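Side-chain contacts in acetone carboxylase alpha subunit (Xanthobacter autotrophicus Py2, PDB 5M45), which belongs to the hydantoinase B/oxoprolinase family and forms the alpha subunit of a six-chain carboxylase assembly that holds manganese and magnesium ions: residues A[455-460]-A[500-505]; A[104-109]-A[480-485]; A[509-514]-A[655-660]. All blocks are in the same frame, centred on the assembly; numbering follows the deposited sequence.

Interaction 1. Residues A[455-460]-A[500-505]; sequences SFECAA and LGRQIK
Glu457 and Arg502 join two backbones that stay well apart, their CA atoms 10.6 Å from each other across the contact: a short 3-10 turn over residues 457-459 on one side, and strand 497-504 on the other. The gap is bridged by two long side chains that reach out from opposite directions. Arg502 runs extended from CG to NE, and Glu457, with CG anti to its own carbonyl carbon (chi1 -78°), is extended beyond CG, so the charged ends meet between the backbones. The salt bridge is side-on but converges on one oxygen. Arg502 NH1 lies 2.9 Å from Glu457 OE2 and Arg502 NE lies 3.1 Å from the same Glu457 OE2, both bonds moderately bent. Both donors keep OE2 in the guanidinium plane, and the carboxylate is turned 30° from that plane, nearly coplanar with it. NH1 comes in on the anti lone pair, whereas NE meets the oxygen almost head-on along its C-O bond.

Strand 497-504 is an outermost strand of a five-stranded antiparallel sheet within this chain, and a classic beta bulge, Leu500 and Gly501 facing Leu523, interrupts it just before Arg502. The loop side is shaped by an ST turn, in which Glu457 N donates to Ser455 OG at 3.1 Å and ties the start of the 3-10 turn to the residue that follows strand 450-454.

The other carboxylate oxygen, Glu457 OE1, is engaged by Arg524, Ser522 and Asn620, while Tyr499 OH also bonds OE2. With two arginines and several neutral partners around it, this buried carboxylate is probably stabilised as the anion. Arg502 NH2 in turn bonds the carbonyl of Gly486.

Interaction 2. Residues A[104-109]-A[480-485]; sequences TSTGII and NPEGDM
Asn480, Gly107 and Glu482 bury the most surface where the loop after strand 101-104 meets the loop that leads toward helix 488-494. Asn480 presents its amide to the glycine backbone: ND2 stands 3.9 Å from Gly107 CA, a van der Waals approach in which CG anti to the backbone N (chi1 -174°) directs the amide at the opposing loop. Gly107 takes a positive phi, and its backbone is what Asn480 lies against.

Glu482 supplies the direct polar link. Its extended chain crosses the Thr106 side chain at about a right angle, and Thr106 OG1 donates to the syn lone pair of Glu482 OE2, 2.7 Å away, on the side of the other oxygen. Thr106 OG1 sits between its backbone N and carbonyl carbon (chi1 65°), which turns the hydroxyl toward the carboxylate; Thr106 CB itself lies 3.2 Å from Glu482 OE2.

An Asx turn organises the 480-485 loop: Glu482 N donates to Asn480 OD1 at 2.9 Å from above the carbonyl plane, 44° out of it. Glu482 is itself the centre of an inverse gamma turn, as Ile108 is in the facing loop.

Two waters complete the seam. One donates to Thr106 OG1 and to Glu482 OE1, bridging hydroxyl and carboxylate beside their direct bond. The other accepts from Gly107 N at 3.0 Å and donates to Asn480 OD1 and Glu482 OE2, so both side chains reach the glycine amide through it. Glu89 takes the ND2 group of Asn480, whose side chain lies about 10 Å from the bound manganese ion.

Interaction 3. Residues A[509-514]-A[655-660]; sequences GGSGKY and EVYGVV
The end of helix 652-657, where Gly658 leaves helical geometry with a positive phi, rests against the loop that joins strands 497-504 and 520-526. Val656 and Tyr657 carry the helix side, Ser511 and Gly512 the loop side. Tyr657 lies with CG anti to its own carbonyl carbon (chi1 -60°), and its ring reaches forward so that Gly512 O sits at the ring edge, near the plane, 3.5 Å from Tyr657 CE1. The preceding residue packs over the same ring: Val656 CG1 is 3.7 Å above the plane of Tyr657, over its centre, and also touches Ser511 OG at 3.6 Å.

A classic beta bulge, Lys513 and Tyr514 facing Phe628, shapes the loop immediately beyond this point. The two hydroxyls, Ser511 OG and Tyr657 OH, stand 3.5 Å apart and are joined by a water, 2.8 Å from Ser511 OG and 2.6 Å from Tyr657 OH. By contrast Gly512 N is buried here without a partner in the model. Tyr657 also touches Val639 of helix 636-645, and its carbonyl accepts from Arg680 of helix 673-690.

Interactions 1 and 2 are buried, whereas interaction 3 lies farther from the centre of the chain and is partly buried. Chemistry follows place: interaction 1 relies on a charged pair, interaction 2 on a neutral hydroxyl, a carboxylate and two bridging waters, and interaction 3 on van der Waals contact of a hydroxyl and a backbone carbonyl with a valine and a tyrosine ring, plus one water between hydroxyls. The first two share the long loop between strand 450-454 and helix 488-494 and touch directly, Arg502 NH1 lying 3.1 Å from Met485 O in a weak hydrogen bond. Residues 509-514 of interaction 3 follow strand 497-504, yet interactions 1 and 3 make no other touch. Interactions 2 and 3 remain about 14 Å apart at their nearest atoms.

Interaction 1. Residues A[455-460]-A[500-505]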
ATOM      1  N   SER A 455     -18.943 -11.066   5.490  1.00 12.06           N
ATOM      2  CA  SER A 455     -20.312 -11.083   5.982  1.00 12.24           C
ATOM      3  C   SER A 455     -20.446 -10.353   7.318  1.00 12.24           C
ATOM      4  O   SER A 455     -19.651 -10.619   8.280  1.00 12.20           O
ATOM      5  CB  SER A 455     -20.818 -12.520   6.192  1.00 12.47           C
ATOM      6  OG  SER A 455     -22.117 -12.491   6.735  1.00 12.48           O
ATOM      7  N   PHE A 456     -21.474  -9.497   7.402  1.00 12.25           N
ATOM      8  CA  PHE A 456     -21.853  -8.823   8.661  1.00 12.41           C
ATOM      9  C   PHE A 456     -23.031  -9.530   9.395  1.00 12.81           C
ATOM     10  O   PHE A 456     -23.735  -8.910  10.200  1.00 12.84           O
ATOM     11  CB  PHE A 456     -22.097  -7.308   8.436  1.00 12.29           C
ATOM     12  CG  PHE A 456     -20.870  -6.451   8.702  1.00 12.24           C
ATOM     13  CD1 PHE A 456     -19.794  -6.457   7.830  1.00 12.21           C
ATOM     14  CD2 PHE A 456     -20.805  -5.609   9.825  1.00 12.00           C
ATOM     15  CE1 PHE A 456     -18.672  -5.685   8.074  1.00 12.09           C
ATOM     16  CE2 PHE A 456     -19.697  -4.862  10.074  1.00 11.93           C
ATOM     17  CZ  PHE A 456     -18.626  -4.869   9.197  1.00 12.03           C
ATOM     18  N   GLU A 457     -23.159 -10.847   9.208  1.00 13.09           N
ATOM     19  CA  GLU A 457     -24.050 -11.658  10.047  1.00 13.34           C
ATOM     20  C   GLU A 457     -23.629 -11.523  11.525  1.00 13.35           C
ATOM     21  O   GLU A 457     -24.507 -11.569  12.365  1.00 13.59           O
ATOM     22  CB  GLU A 457     -24.092 -13.148   9.609  1.00 13.43           C
ATOM     23  CG  GLU A 457     -24.983 -13.366   8.386  1.00 13.68           C
ATOM     24  CD  GLU A 457     -25.256 -14.821   8.035  1.00 13.87           C
ATOM     25  OE1 GLU A 457     -24.412 -15.725   8.269  1.00 13.73           O
ATOM     26  OE2 GLU A 457     -26.375 -15.055   7.498  1.00 14.45           O
ATOM     27  N   CYS A 458     -22.332 -11.297  11.825  1.00 13.22           N
ATOM     28  CA  CYS A 458     -21.880 -11.146  13.208  1.00 13.37           C
ATOM     29  C   CYS A 458     -21.992  -9.696  13.746  1.00 13.22           C
ATOM     30  O   CYS A 458     -21.329  -9.333  14.747  1.00 13.23           O
ATOM     31  CB  CYS A 458     -20.480 -11.737  13.443  1.00 13.71           C
ATOM     32  SG  CYS A 458     -19.222 -11.127  12.276  1.00 14.11           S
ATOM     33  N   ALA A 459     -22.852  -8.897  13.106  1.00 12.78           N
ATOM     34  CA  ALA A 459     -23.520  -7.785  13.741  1.00 12.56           C
ATOM     35  C   ALA A 459     -24.628  -8.212  14.692  1.00 12.57           C
ATOM     36  O   ALA A 459     -25.120  -7.361  15.462  1.00 12.66           O
ATOM     37  CB  ALA A 459     -24.091  -6.798  12.681  1.00 12.51           C
ATOM     38  N   ALA A 460     -25.035  -9.495  14.638  1.00 12.60           N
ATOM     39  CA  ALA A 460     -26.224 -10.006  15.333  1.00 12.46           C
ATOM     40  C   ALA A 460     -25.859 -11.212  16.198  1.00 12.52           C
ATOM     41  O   ALA A 460     -26.179 -12.353  15.874  1.00 12.39           O
ATOM     42  CB  ALA A 460     -27.289 -10.362  14.304  1.00 12.57           C
ATOM     43  N   LEU A 500     -28.105 -22.675   2.424  1.00 13.72           N
ATOM     44  CA  LEU A 500     -28.785 -23.946   2.730  1.00 14.08           C
ATOM     45  C   LEU A 500     -29.336 -24.036   4.177  1.00 13.99           C
ATOM     46  O   LEU A 500     -29.958 -25.026   4.538  1.00 14.14           O
ATOM     47  CB  LEU A 500     -27.821 -25.104   2.490  1.00 14.19           C
ATOM     48  CG  LEU A 500     -27.242 -25.311   1.080  1.00 14.33           C
ATOM     49  CD1 LEU A 500     -26.400 -26.601   1.030  1.00 14.43           C
ATOM     50  CD2 LEU A 500     -28.313 -25.375   0.014  1.00 14.72           C
ATOM     51  N   GLY A 501     -29.029 -23.049   5.019  1.00 13.93           N
ATOM     52  CA  GLY A 501     -29.601 -22.973   6.354  1.00 13.82           C
ATOM     53  C   GLY A 501     -29.421 -21.605   7.013  1.00 13.60           C
ATOM     54  O   GLY A 501     -28.438 -20.888   6.755  1.00 13.51           O
ATOM     55  N   ARG A 502     -30.390 -21.237   7.852  1.00 13.63           N
ATOM     56  CA  ARG A 502     -30.238 -20.164   8.845  1.00 13.42           C
ATOM     57  C   ARG A 502     -31.036 -20.569  10.068  1.00 13.70           C
ATOM     58  O   ARG A 502     -32.248 -20.743   9.968  1.00 13.62           O
ATOM     59  CB  ARG A 502     -30.749 -18.835   8.250  1.00 13.45           C
ATOM     60  CG  ARG A 502     -29.804 -17.669   8.365  1.00 13.20           C
ATOM     61  CD  ARG A 502     -30.451 -16.355   7.930  1.00 13.20           C
ATOM     62  NE  ARG A 502     -29.449 -15.315   7.705  1.00 13.08           N
ATOM     63  CZ  ARG A 502     -29.690 -14.047   7.431  1.00 12.89           C
ATOM     64  NH1 ARG A 502     -28.655 -13.216   7.298  1.00 12.84           N
ATOM     65  NH2 ARG A 502     -30.942 -13.600   7.302  1.00 12.91           N
ATOM     66  N   GLN A 503     -30.357 -20.779  11.205  1.00 14.01           N
ATOM     67  CA  GLN A 503     -30.949 -21.427  12.398  1.00 14.20           C
ATOM     68  C   GLN A 503     -30.401 -20.781  13.679  1.00 14.17           C
ATOM     69  O   GLN A 503     -29.218 -20.438  13.754  1.00 13.55           O
ATOM     70  CB  GLN A 503     -30.589 -22.921  12.377  1.00 14.60           C
ATOM     71  CG  GLN A 503     -31.270 -23.801  13.402  1.00 15.09           C
ATOM     72  CD  GLN A 503     -30.916 -25.288  13.302  1.00 15.56           C
ATOM     73  OE1 GLN A 503     -31.299 -25.942  12.355  1.00 16.17           O
ATOM     74  NE2 GLN A 503     -30.185 -25.820  14.278  1.00 15.80           N
ATOM     75  N   ILE A 504     -31.246 -20.689  14.707  1.00 14.21           N
ATOM     76  CA  ILE A 504     -30.806 -20.293  16.043  1.00 14.14           C
ATOM     77  C   ILE A 504     -29.796 -21.350  16.571  1.00 14.32           C
ATOM     78  O   ILE A 504     -29.975 -22.558  16.349  1.00 14.29           O
ATOM     79  CB  ILE A 504     -32.017 -20.173  17.003  1.00 14.35           C
ATOM     80  CG1 ILE A 504     -32.929 -19.020  16.575  1.00 14.39           C
ATOM     81  CG2 ILE A 504     -31.543 -20.002  18.450  1.00 14.39           C
ATOM     82  CD1 ILE A 504     -34.241 -18.963  17.331  1.00 14.63           C
ATOM     83  N   LYS A 505     -28.716 -20.893  17.225  1.00 14.43           N
ATOM     84  CA  LYS A 505     -27.566 -21.790  17.593  1.00 14.46           C
ATOM     85  C   LYS A 505     -27.777 -22.392  18.994  1.00 14.33           C
ATOM     86  O   LYS A 505     -27.534 -21.726  20.001  1.00 14.79           O
ATOM     87  CB  LYS A 505     -26.211 -21.042  17.507  1.00 14.39           C
ATOM     88  CG  LYS A 505     -24.975 -21.933  17.700  1.00 14.54           C
ATOM     89  CD  LYS A 505     -24.796 -22.931  16.563  1.00 14.73           C
ATOM     90  CE  LYS A 505     -23.543 -23.749  16.725  1.00 14.76           C
ATOM     91  NZ  LYS A 505     -23.706 -25.059  16.043  1.00 15.01           N
TER

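Interaction 2. Residues A[104-109]-A[480-485]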
ATOM      1  N   THR A 104     -23.583  13.532  17.264  1.00 13.29           N
ATOM      2  CA  THR A 104     -23.333  12.445  16.308  1.00 12.94           C
ATOM      3  C   THR A 104     -24.610  11.702  15.938  1.00 12.66           C
ATOM      4  O   THR A 104     -25.536  11.634  16.726  1.00 12.59           O
ATOM      5  CB  THR A 104     -22.257  11.463  16.885  1.00 12.88           C
ATOM      6  OG1 THR A 104     -21.887  10.478  15.933  1.00 12.86           O
ATOM      7  CG2 THR A 104     -22.741  10.795  18.137  1.00 12.96           C
ATOM      8  N   SER A 105     -24.642  11.115  14.741  1.00 12.36           N
ATOM      9  CA  SER A 105     -25.621  10.039  14.441  1.00 12.40           C
ATOM     10  C   SER A 105     -25.309   8.814  15.322  1.00 12.51           C
ATOM     11  O   SER A 105     -24.251   8.766  15.933  1.00 12.45           O
ATOM     12  CB  SER A 105     -25.550   9.619  12.952  1.00 12.28           C
ATOM     13  OG  SER A 105     -24.358   8.894  12.656  1.00 12.08           O
ATOM     14  N   THR A 106     -26.198   7.820  15.329  1.00 12.56           N
ATOM     15  CA  THR A 106     -25.891   6.499  15.864  1.00 12.53           C
ATOM     16  C   THR A 106     -25.116   5.707  14.789  1.00 12.39           C
ATOM     17  O   THR A 106     -24.611   6.304  13.844  1.00 12.33           O
ATOM     18  CB  THR A 106     -27.152   5.765  16.424  1.00 12.71           C
ATOM     19  OG1 THR A 106     -28.082   5.492  15.365  1.00 12.97           O
ATOM     20  CG2 THR A 106     -27.865   6.608  17.459  1.00 12.76           C
ATOM     21  N   GLY A 107     -25.016   4.381  14.930  1.00 12.39           N
ATOM     22  CA  GLY A 107     -24.235   3.540  14.015  1.00 12.35           C
ATOM     23  C   GLY A 107     -22.862   3.212  14.624  1.00 12.28           C
ATOM     24  O   GLY A 107     -22.777   2.918  15.812  1.00 12.39           O
ATOM     25  N   ILE A 108     -21.788   3.279  13.815  1.00 12.27           N
ATOM     26  CA  ILE A 108     -20.448   2.865  14.272  1.00 12.29           C
ATOM     27  C   ILE A 108     -19.718   4.003  14.977  1.00 12.29           C
ATOM     28  O   ILE A 108     -18.703   4.575  14.448  1.00 12.54           O
ATOM     29  CB  ILE A 108     -19.596   2.171  13.168  1.00 12.22           C
ATOM     30  CG1 ILE A 108     -19.569   2.954  11.834  1.00 12.19           C
ATOM     31  CG2 ILE A 108     -20.149   0.747  12.936  1.00 12.37           C
ATOM     32  CD1 ILE A 108     -18.522   2.451  10.854  1.00 12.29           C
ATOM     33  N   ILE A 109     -20.186   4.308  16.184  1.00 12.28           N
ATOM     34  CA  ILE A 109     -19.820   5.553  16.851  1.00 12.19           C
ATOM     35  C   ILE A 109     -18.480   5.509  17.564  1.00 12.09           C
ATOM     36  O   ILE A 109     -18.080   6.517  18.121  1.00 12.35           O
ATOM     37  CB  ILE A 109     -20.934   6.102  17.798  1.00 12.27           C
ATOM     38  CG1 ILE A 109     -21.177   5.184  18.998  1.00 12.39           C
ATOM     39  CG2 ILE A 109     -22.210   6.384  17.013  1.00 12.33           C
ATOM     40  CD1 ILE A 109     -22.162   5.764  19.995  1.00 12.53           C
ATOM     41  N   ASN A 480     -21.950  -1.792  17.698  1.00 12.16           N
ATOM     42  CA  ASN A 480     -23.211  -1.224  17.208  1.00 12.27           C
ATOM     43  C   ASN A 480     -24.394  -1.981  17.839  1.00 12.50           C
ATOM     44  O   ASN A 480     -24.693  -3.165  17.431  1.00 12.57           O
ATOM     45  CB  ASN A 480     -23.326  -1.268  15.651  1.00 12.55           C
ATOM     46  CG  ASN A 480     -24.581  -0.528  15.132  1.00 12.83           C
ATOM     47  OD1 ASN A 480     -25.488  -0.117  15.917  1.00 13.29           O
ATOM     48  ND2 ASN A 480     -24.652  -0.350  13.806  1.00 12.94           N
ATOM     49  N   PRO A 481     -25.079  -1.360  18.830  1.00 12.58           N
ATOM     50  CA  PRO A 481     -26.188  -2.046  19.494  1.00 12.75           C
ATOM     51  C   PRO A 481     -27.449  -2.230  18.608  1.00 12.91           C
ATOM     52  O   PRO A 481     -28.330  -3.048  18.970  1.00 12.84           O
ATOM     53  CB  PRO A 481     -26.446  -1.153  20.732  1.00 12.85           C
ATOM     54  CG  PRO A 481     -26.090   0.239  20.258  1.00 12.91           C
ATOM     55  CD  PRO A 481     -24.903   0.017  19.338  1.00 12.84           C
ATOM     56  N   GLU A 482     -27.554  -1.480  17.495  1.00 13.04           N
ATOM     57  CA  GLU A 482     -28.661  -1.660  16.529  1.00 13.21           C
ATOM     58  C   GLU A 482     -28.344  -2.811  15.572  1.00 13.27           C
ATOM     59  O   GLU A 482     -28.044  -2.616  14.388  1.00 13.20           O
ATOM     60  CB  GLU A 482     -28.960  -0.349  15.765  1.00 13.27           C
ATOM     61  CG  GLU A 482     -29.490   0.753  16.644  1.00 13.54           C
ATOM     62  CD  GLU A 482     -29.655   2.106  15.917  1.00 13.84           C
ATOM     63  OE1 GLU A 482     -30.657   2.317  15.180  1.00 14.36           O
ATOM     64  OE2 GLU A 482     -28.783   2.989  16.098  1.00 14.41           O
ATOM     65  N   GLY A 483     -28.395  -4.040  16.087  1.00 13.45           N
ATOM     66  CA  GLY A 483     -27.996  -5.199  15.290  1.00 13.57           C
ATOM     67  C   GLY A 483     -28.944  -5.452  14.105  1.00 13.72           C
ATOM     68  O   GLY A 483     -30.150  -5.121  14.141  1.00 14.05           O
ATOM     69  N   ASP A 484     -28.367  -6.035  13.062  1.00 13.67           N
ATOM     70  CA  ASP A 484     -29.071  -6.432  11.855  1.00 13.84           C
ATOM     71  C   ASP A 484     -28.244  -7.537  11.186  1.00 13.59           C
ATOM     72  O   ASP A 484     -27.057  -7.334  10.951  1.00 13.35           O
ATOM     73  CB  ASP A 484     -29.202  -5.228  10.916  1.00 14.12           C
ATOM     74  CG  ASP A 484     -30.218  -5.455   9.741  1.00 14.28           C
ATOM     75  OD1 ASP A 484     -30.503  -6.634   9.382  1.00 14.09           O
ATOM     76  OD2 ASP A 484     -30.718  -4.396   9.200  1.00 14.48           O
ATOM     77  N   MET A 485     -28.846  -8.697  10.921  1.00 13.37           N
ATOM     78  CA  MET A 485     -28.179  -9.792  10.222  1.00 13.54           C
ATOM     79  C   MET A 485     -28.227  -9.697   8.682  1.00 13.40           C
ATOM     80  O   MET A 485     -27.493 -10.443   7.994  1.00 13.25           O
ATOM     81  CB  MET A 485     -28.681 -11.172  10.674  1.00 14.05           C
ATOM     82  CG  MET A 485     -30.145 -11.455  10.368  1.00 14.49           C
ATOM     83  SD  MET A 485     -30.740 -13.093  10.889  1.00 15.24           S
ATOM     84  CE  MET A 485     -30.497 -12.997  12.677  1.00 14.75           C
TER
HETATM   85  O   HOH W   1     -30.293   4.685  13.597  1.00 27.75           O
HETATM   86  O   HOH W   2     -26.250   2.366  16.778  1.00 15.48           O

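Interaction 3. Residues A[509-514]-A[655-660]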
ATOM      1  N   GLY A 509     -25.763 -19.767  24.108  1.00 12.43           N
ATOM      2  CA  GLY A 509     -25.918 -18.780  25.178  1.00 12.38           C
ATOM      3  C   GLY A 509     -25.410 -19.323  26.508  1.00 12.56           C
ATOM      4  O   GLY A 509     -25.577 -20.539  26.820  1.00 12.75           O
ATOM      5  N   GLY A 510     -24.739 -18.454  27.275  1.00 12.47           N
ATOM      6  CA  GLY A 510     -24.136 -18.833  28.544  1.00 12.44           C
ATOM      7  C   GLY A 510     -25.183 -19.225  29.580  1.00 12.62           C
ATOM      8  O   GLY A 510     -26.155 -18.494  29.806  1.00 12.48           O
ATOM      9  N   SER A 511     -24.983 -20.391  30.192  1.00 12.67           N
ATOM     10  CA  SER A 511     -25.927 -20.911  31.190  1.00 13.17           C
ATOM     11  C   SER A 511     -25.994 -20.048  32.459  1.00 13.12           C
ATOM     12  O   SER A 511     -24.974 -19.459  32.895  1.00 12.91           O
ATOM     13  CB  SER A 511     -25.567 -22.352  31.575  1.00 13.29           C
ATOM     14  OG  SER A 511     -25.518 -23.154  30.402  1.00 13.46           O
ATOM     15  N   GLY A 512     -27.192 -19.978  33.021  1.00 13.35           N
ATOM     16  CA  GLY A 512     -27.396 -19.220  34.253  1.00 13.81           C
ATOM     17  C   GLY A 512     -28.828 -19.265  34.750  1.00 14.39           C
ATOM     18  O   GLY A 512     -29.717 -19.835  34.068  1.00 13.99           O
ATOM     19  N   LYS A 513     -29.051 -18.686  35.922  1.00 14.69           N
ATOM     20  CA  LYS A 513     -30.417 -18.374  36.353  1.00 15.52           C
ATOM     21  C   LYS A 513     -31.208 -17.651  35.226  1.00 15.17           C
ATOM     22  O   LYS A 513     -32.366 -18.005  34.913  1.00 15.17           O
ATOM     23  CB  LYS A 513     -30.410 -17.504  37.603  1.00 16.38           C
ATOM     24  CG  LYS A 513     -31.784 -17.463  38.231  1.00 17.50           C
ATOM     25  CD  LYS A 513     -32.186 -16.055  38.605  1.00 18.18           C
ATOM     26  CE  LYS A 513     -31.827 -15.745  39.988  1.00 18.95           C
ATOM     27  NZ  LYS A 513     -32.863 -14.788  40.528  1.00 19.21           N
ATOM     28  N   TYR A 514     -30.555 -16.651  34.649  1.00 14.69           N
ATOM     29  CA  TYR A 514     -30.949 -16.045  33.372  1.00 14.37           C
ATOM     30  C   TYR A 514     -29.843 -16.403  32.354  1.00 14.22           C
ATOM     31  O   TYR A 514     -28.631 -16.277  32.619  1.00 14.22           O
ATOM     32  CB  TYR A 514     -31.214 -14.518  33.499  1.00 14.16           C
ATOM     33  CG  TYR A 514     -32.328 -14.237  34.479  1.00 14.24           C
ATOM     34  CD1 TYR A 514     -33.656 -14.627  34.197  1.00 14.25           C
ATOM     35  CD2 TYR A 514     -32.072 -13.643  35.727  1.00 14.25           C
ATOM     36  CE1 TYR A 514     -34.673 -14.428  35.124  1.00 14.39           C
ATOM     37  CE2 TYR A 514     -33.096 -13.421  36.645  1.00 14.24           C
ATOM     38  CZ  TYR A 514     -34.377 -13.822  36.356  1.00 14.44           C
ATOM     39  OH  TYR A 514     -35.405 -13.620  37.284  1.00 14.83           O
ATOM     40  N   GLU A 655     -27.916 -32.009  33.596  1.00 22.26           N
ATOM     41  CA  GLU A 655     -26.570 -31.789  34.138  1.00 22.50           C
ATOM     42  C   GLU A 655     -26.310 -30.328  34.546  1.00 21.33           C
ATOM     43  O   GLU A 655     -25.745 -30.069  35.603  1.00 21.20           O
ATOM     44  CB  GLU A 655     -25.518 -32.230  33.122  1.00 24.15           C
ATOM     45  CG  GLU A 655     -24.067 -32.151  33.647  1.00 26.29           C
ATOM     46  CD  GLU A 655     -23.645 -33.315  34.557  1.00 28.40           C
ATOM     47  OE1 GLU A 655     -24.209 -34.390  34.389  1.00 31.02           O
ATOM     48  OE2 GLU A 655     -22.754 -33.147  35.448  1.00 30.68           O
ATOM     49  N   VAL A 656     -26.753 -29.386  33.728  1.00 20.11           N
ATOM     50  CA  VAL A 656     -26.487 -27.956  33.955  1.00 19.20           C
ATOM     51  C   VAL A 656     -27.505 -27.306  34.908  1.00 18.89           C
ATOM     52  O   VAL A 656     -27.117 -26.625  35.860  1.00 18.69           O
ATOM     53  CB  VAL A 656     -26.454 -27.208  32.605  1.00 19.13           C
ATOM     54  CG1 VAL A 656     -26.358 -25.697  32.795  1.00 18.93           C
ATOM     55  CG2 VAL A 656     -25.285 -27.716  31.755  1.00 18.85           C
ATOM     56  N   TYR A 657     -28.800 -27.514  34.648  1.00 18.70           N
ATOM     57  CA  TYR A 657     -29.858 -26.812  35.377  1.00 18.65           C
ATOM     58  C   TYR A 657     -30.566 -27.666  36.441  1.00 19.19           C
ATOM     59  O   TYR A 657     -31.348 -27.122  37.242  1.00 19.24           O
ATOM     60  CB  TYR A 657     -30.897 -26.294  34.369  1.00 18.46           C
ATOM     61  CG  TYR A 657     -30.371 -25.329  33.322  1.00 17.76           C
ATOM     62  CD1 TYR A 657     -30.228 -23.968  33.625  1.00 17.78           C
ATOM     63  CD2 TYR A 657     -30.077 -25.737  32.039  1.00 17.47           C
ATOM     64  CE1 TYR A 657     -29.774 -23.072  32.684  1.00 17.41           C
ATOM     65  CE2 TYR A 657     -29.633 -24.842  31.090  1.00 17.15           C
ATOM     66  CZ  TYR A 657     -29.466 -23.504  31.409  1.00 17.20           C
ATOM     67  OH  TYR A 657     -28.999 -22.597  30.473  1.00 16.67           O
ATOM     68  N   GLY A 658     -30.304 -28.971  36.458  1.00 17.01           N
ATOM     69  CA  GLY A 658     -30.963 -29.883  37.389  1.00 18.09           C
ATOM     70  C   GLY A 658     -32.447 -30.048  37.116  1.00 18.72           C
ATOM     71  O   GLY A 658     -33.222 -30.375  38.034  1.00 18.69           O
ATOM     72  N   VAL A 659     -32.861 -29.821  35.864  1.00 19.01           N
ATOM     73  CA  VAL A 659     -34.283 -29.902  35.510  1.00 20.01           C
ATOM     74  C   VAL A 659     -34.555 -31.204  34.754  1.00 21.22           C
ATOM     75  O   VAL A 659     -33.837 -31.549  33.803  1.00 20.85           O
ATOM     76  CB  VAL A 659     -34.731 -28.655  34.686  1.00 19.66           C
ATOM     77  CG1 VAL A 659     -36.179 -28.784  34.217  1.00 20.35           C
ATOM     78  CG2 VAL A 659     -34.543 -27.370  35.497  1.00 19.10           C
ATOM     79  N   VAL A 660     -35.572 -31.941  35.214  1.00 22.64           N
ATOM     80  CA  VAL A 660     -36.017 -33.165  34.553  1.00 24.07           C
ATOM     81  C   VAL A 660     -37.195 -32.827  33.643  1.00 24.86           C
ATOM     82  O   VAL A 660     -38.233 -32.360  34.110  1.00 24.71           O
ATOM     83  CB  VAL A 660     -36.424 -34.248  35.578  1.00 25.20           C
ATOM     84  CG1 VAL A 660     -36.892 -35.527  34.862  1.00 25.96           C
ATOM     85  CG2 VAL A 660     -35.252 -34.541  36.524  1.00 25.15           C
TER
HETATM   86  O   HOH W   3     -27.545 -23.314  28.461  1.00 18.55           O